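PDB 1NTH: monomethylamine methyltransferase MtmB1 from Methanosarcina barkeri, which catalyses transfer of the methyl group of monomethylamine to the corrinoid cofactor of its partner protein MtmC, an early step of methanogenesis from methylamine. Local coordinates for residues S133-E137 with D138-P142; K181-T184 with R185-N189. One frame throughout, in Å; residues are numbered along the deposited sequence.

How the contacts relate
Contact 1 comes first along the chain: residues 133-142 leave the short strand 134-135 and enter helix 140-148. Contact 2 follows in series and lies wholly inside helix 174-193, at residues 181-189. Their centres are about 11 Å apart, each about 21 Å from the centre of the chain and on the same side of it. The two helices pack directly on each other, F140 reaching E183 and I187 while M141 meets L186 and N189; CE2 of F140 lies 3.8 Å from CG1 of I187. Strand 160-161, parallel partner of 134-135, also touches helix 174-193. Both contacts meet the second subunit, so this part of the TIM-barrel protein lies at a subunit interface of the hexamer.

Contact 1 (S133-E137 with D138-P142); sequences SPISE and DVFMP
This is a local turn contact, in which I135, which ends strand 134-135, and S136 just after it meet V139, the N-cap residue, and F140, the first residue of helix 140-148. The amide of V139 bonds to the carbonyl O of S136 over 3.2 Å, and the amide of F140 to the O of E137, with an N-H...O angle of 169°. S136 to V139 thus form a type I beta turn, with E137 and D138 in 3-10 conformation at its corners, and the F140 bond adds a second, overlapping i to i+3 link. Over the turn, I135 and F140 cross at about a right angle, the methyl CG2 of the beta-branched I135 lying 3.7 Å from CD1 of the F140 ring. With its CG anti to the backbone N (chi1 -155°), F140 carries the ring back beside the strand, where a large apolar group suits the buried surroundings. CG2 of V139 also approaches CB of S136, at 3.9 Å. A water accepts from the amide of M141 at 2.9 Å and donates weakly to the O of E137. The hydroxyl of S136 bonds to D376, while the extended chain of E137 carries its carboxylate to S163 and the amides of R165 and G166.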
# COMPACT_ATOMS: atom_id res chain seq x y z
N SER A 133 -11.73 5.97 -30.18
CA SER A 133 -12.99 6.00 -30.92
C SER A 133 -14.19 6.01 -29.96
O SER A 133 -14.11 5.48 -28.85
CB SER A 133 -13.08 4.79 -31.85
OG SER A 133 -11.98 4.77 -32.74
N PRO A 134 -15.31 6.61 -30.38
CA PRO A 134 -16.51 6.67 -29.54
C PRO A 134 -17.15 5.30 -29.34
O PRO A 134 -17.40 4.57 -30.31
CB PRO A 134 -17.42 7.64 -30.29
CG PRO A 134 -17.03 7.42 -31.72
CD PRO A 134 -15.52 7.34 -31.65
N ILE A 135 -17.40 4.95 -28.08
CA ILE A 135 -18.01 3.68 -27.72
C ILE A 135 -19.24 3.92 -26.84
O ILE A 135 -19.19 4.73 -25.91
CB ILE A 135 -17.01 2.80 -26.93
CG1 ILE A 135 -15.75 2.54 -27.77
CG2 ILE A 135 -17.68 1.49 -26.52
CD1 ILE A 135 -16.00 1.79 -29.07
N SER A 136 -20.33 3.23 -27.15
CA SER A 136 -21.57 3.37 -26.38
C SER A 136 -21.35 2.91 -24.94
O SER A 136 -20.66 1.92 -24.69
CB SER A 136 -22.68 2.54 -27.02
OG SER A 136 -22.96 2.98 -28.34
N GLU A 137 -21.96 3.62 -24.00
CA GLU A 137 -21.81 3.29 -22.59
C GLU A 137 -22.20 1.86 -22.24
O GLU A 137 -21.49 1.19 -21.49
CB GLU A 137 -22.62 4.28 -21.73
CG GLU A 137 -22.32 4.16 -20.24
CD GLU A 137 -23.02 5.20 -19.38
OE1 GLU A 137 -22.79 5.20 -18.15
OE2 GLU A 137 -23.80 6.03 -19.92
N ASP A 138 -23.32 1.38 -22.78
CA ASP A 138 -23.77 0.03 -22.45
C ASP A 138 -22.88 -1.13 -22.92
O ASP A 138 -23.11 -2.27 -22.52
CB ASP A 138 -25.21 -0.21 -22.91
CG ASP A 138 -25.41 0.02 -24.40
OD1 ASP A 138 -24.43 -0.04 -25.16
OD2 ASP A 138 -26.57 0.25 -24.80
N VAL A 139 -21.89 -0.84 -23.75
CA VAL A 139 -20.99 -1.90 -24.20
C VAL A 139 -19.54 -1.48 -24.00
O VAL A 139 -18.62 -2.07 -24.58
CB VAL A 139 -21.19 -2.24 -25.70
CG1 VAL A 139 -22.55 -2.89 -25.91
CG2 VAL A 139 -21.04 -0.99 -26.55
N PHE A 140 -19.32 -0.48 -23.15
CA PHE A 140 -17.96 -0.01 -22.92
C PHE A 140 -17.04 -1.12 -22.42
O PHE A 140 -15.94 -1.29 -22.94
CB PHE A 140 -17.95 1.16 -21.93
CG PHE A 140 -16.77 2.07 -22.08
CD1 PHE A 140 -16.63 2.86 -23.22
CD2 PHE A 140 -15.77 2.12 -21.11
CE1 PHE A 140 -15.52 3.68 -23.39
CE2 PHE A 140 -14.66 2.93 -21.27
CZ PHE A 140 -14.53 3.72 -22.41
N MET A 141 -17.48 -1.88 -21.43
CA MET A 141 -16.64 -2.96 -20.93
C MET A 141 -16.48 -4.10 -21.93
O MET A 141 -15.36 -4.53 -22.20
CB MET A 141 -17.17 -3.48 -19.58
CG MET A 141 -16.85 -2.53 -18.43
SD MET A 141 -17.19 -3.21 -16.79
CE MET A 141 -16.04 -4.55 -16.75
N PRO A 142 -17.58 -4.59 -22.52
CA PRO A 142 -17.46 -5.68 -23.50
C PRO A 142 -16.51 -5.35 -24.64
O PRO A 142 -15.69 -6.17 -25.04
CB PRO A 142 -18.90 -5.86 -23.98
CG PRO A 142 -19.70 -5.53 -22.77
CD PRO A 142 -19.00 -4.31 -22.22
O HOH W 1 -19.79 -1.35 -19.84

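Contact 2 (K181-T184 with R185-N189); sequences KTET and RLIKN
K181 lies alongside R185 one helical turn on, both side chains pointing the same way, and the CB of K181 approaches NH1 of the guanidinium at 3.9 Å. The backbone bond from the amide of R185 to the O of K181 is weak at 3.4 Å. The like charges keep apart, NZ of K181 being 6.0 Å from NH2 of R185, and each has its own partners: NZ of K181 bonds to S215 and to N252 of the third subunit, whereas R185 uses NE for T219 and NH2 for G251 of that subunit. At T182 the methyl CG2, anti to the backbone N, packs 3.5 Å from CD1 of L186, while OG1 accepts a hydrogen bond from a water 2.9 Å away and also bonds to the backbone O of L178. That water accepts from NH1 of R185, in the guanidinium plane. A leucine in place of R185 would probably leave this water without its donor and G251 of the third subunit without its mate. E183 runs beside I187, whose CD1 comes 4.1 Å from its CG; its carboxylate goes on to T206, N158 and the amide of E205. T184 sets its methyl CG2 3.6 Å from CE of K188, against the aliphatic part of the extended lysine, whose amine forms a salt bridge with D226. The amides of L186, I187 and K188 bond to T182, E183 and T184 in i to i+4 fashion. R185 and L186 pack on A192 and M141 of the second subunit; within the chain the helix meets F140 of helix 140-148 and M161 of strand 160-161.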
# COMPACT_ATOMS: atom_id res chain seq x y z
N LYS A 181 -12.27 9.58 -14.79
CA LYS A 181 -11.95 8.58 -13.78
C LYS A 181 -12.58 7.24 -14.14
O LYS A 181 -11.93 6.19 -14.08
CB LYS A 181 -12.45 9.01 -12.40
CG LYS A 181 -11.82 10.28 -11.85
CD LYS A 181 -12.31 10.53 -10.43
CE LYS A 181 -11.89 11.91 -9.91
NZ LYS A 181 -10.41 12.06 -9.74
N THR A 182 -13.85 7.28 -14.53
CA THR A 182 -14.62 6.08 -14.86
C THR A 182 -14.07 5.27 -16.04
O THR A 182 -14.05 4.04 -16.00
CB THR A 182 -16.09 6.45 -15.15
OG1 THR A 182 -16.64 7.10 -13.99
CG2 THR A 182 -16.91 5.21 -15.47
N GLU A 183 -13.64 5.97 -17.08
CA GLU A 183 -13.11 5.35 -18.28
C GLU A 183 -12.11 4.23 -17.96
O GLU A 183 -12.32 3.07 -18.33
CB GLU A 183 -12.43 6.43 -19.13
CG GLU A 183 -11.70 5.97 -20.37
CD GLU A 183 -10.95 7.11 -21.02
OE1 GLU A 183 -9.71 7.11 -21.01
OE2 GLU A 183 -11.63 8.03 -21.54
N THR A 184 -11.03 4.56 -17.27
CA THR A 184 -10.04 3.54 -16.96
C THR A 184 -10.50 2.56 -15.89
O THR A 184 -10.11 1.39 -15.92
CB THR A 184 -8.70 4.19 -16.55
OG1 THR A 184 -8.17 4.92 -17.66
CG2 THR A 184 -7.67 3.12 -16.16
N ARG A 185 -11.32 3.01 -14.95
CA ARG A 185 -11.83 2.10 -13.92
C ARG A 185 -12.60 0.97 -14.60
O ARG A 185 -12.42 -0.20 -14.28
CB ARG A 185 -12.72 2.84 -12.92
CG ARG A 185 -11.93 3.62 -11.88
CD ARG A 185 -12.81 4.52 -11.01
NE ARG A 185 -12.06 5.03 -9.87
CZ ARG A 185 -12.42 6.08 -9.13
NH1 ARG A 185 -13.52 6.75 -9.42
NH2 ARG A 185 -11.66 6.46 -8.11
N LEU A 186 -13.45 1.32 -15.56
CA LEU A 186 -14.22 0.30 -16.28
C LEU A 186 -13.32 -0.58 -17.15
O LEU A 186 -13.51 -1.80 -17.22
CB LEU A 186 -15.27 0.96 -17.18
CG LEU A 186 -16.42 1.69 -16.48
CD1 LEU A 186 -17.32 2.35 -17.53
CD2 LEU A 186 -17.21 0.71 -15.63
N ILE A 187 -12.35 0.03 -17.82
CA ILE A 187 -11.45 -0.72 -18.69
C ILE A 187 -10.61 -1.71 -17.91
O ILE A 187 -10.43 -2.85 -18.35
CB ILE A 187 -10.56 0.24 -19.51
CG1 ILE A 187 -11.44 0.98 -20.52
CG2 ILE A 187 -9.45 -0.53 -20.21
CD1 ILE A 187 -10.74 2.11 -21.26
N LYS A 188 -10.10 -1.31 -16.75
CA LYS A 188 -9.31 -2.25 -15.97
C LYS A 188 -10.22 -3.35 -15.43
O LYS A 188 -9.78 -4.47 -15.21
CB LYS A 188 -8.55 -1.52 -14.85
CG LYS A 188 -7.40 -0.70 -15.43
CD LYS A 188 -6.52 -0.08 -14.36
CE LYS A 188 -5.34 0.63 -15.03
NZ LYS A 188 -4.40 1.25 -14.04
N ASN A 189 -11.50 -3.03 -15.25
CA ASN A 189 -12.44 -4.05 -14.78
C ASN A 189 -12.66 -5.08 -15.87
O ASN A 189 -12.81 -6.29 -15.62
CB ASN A 189 -13.79 -3.37 -14.45
CG ASN A 189 -14.25 -3.60 -13.01
OD1 ASN A 189 -14.51 -4.74 -12.61
ND2 ASN A 189 -14.36 -2.49 -12.22
O HOH W 2 -15.68 6.34 -11.33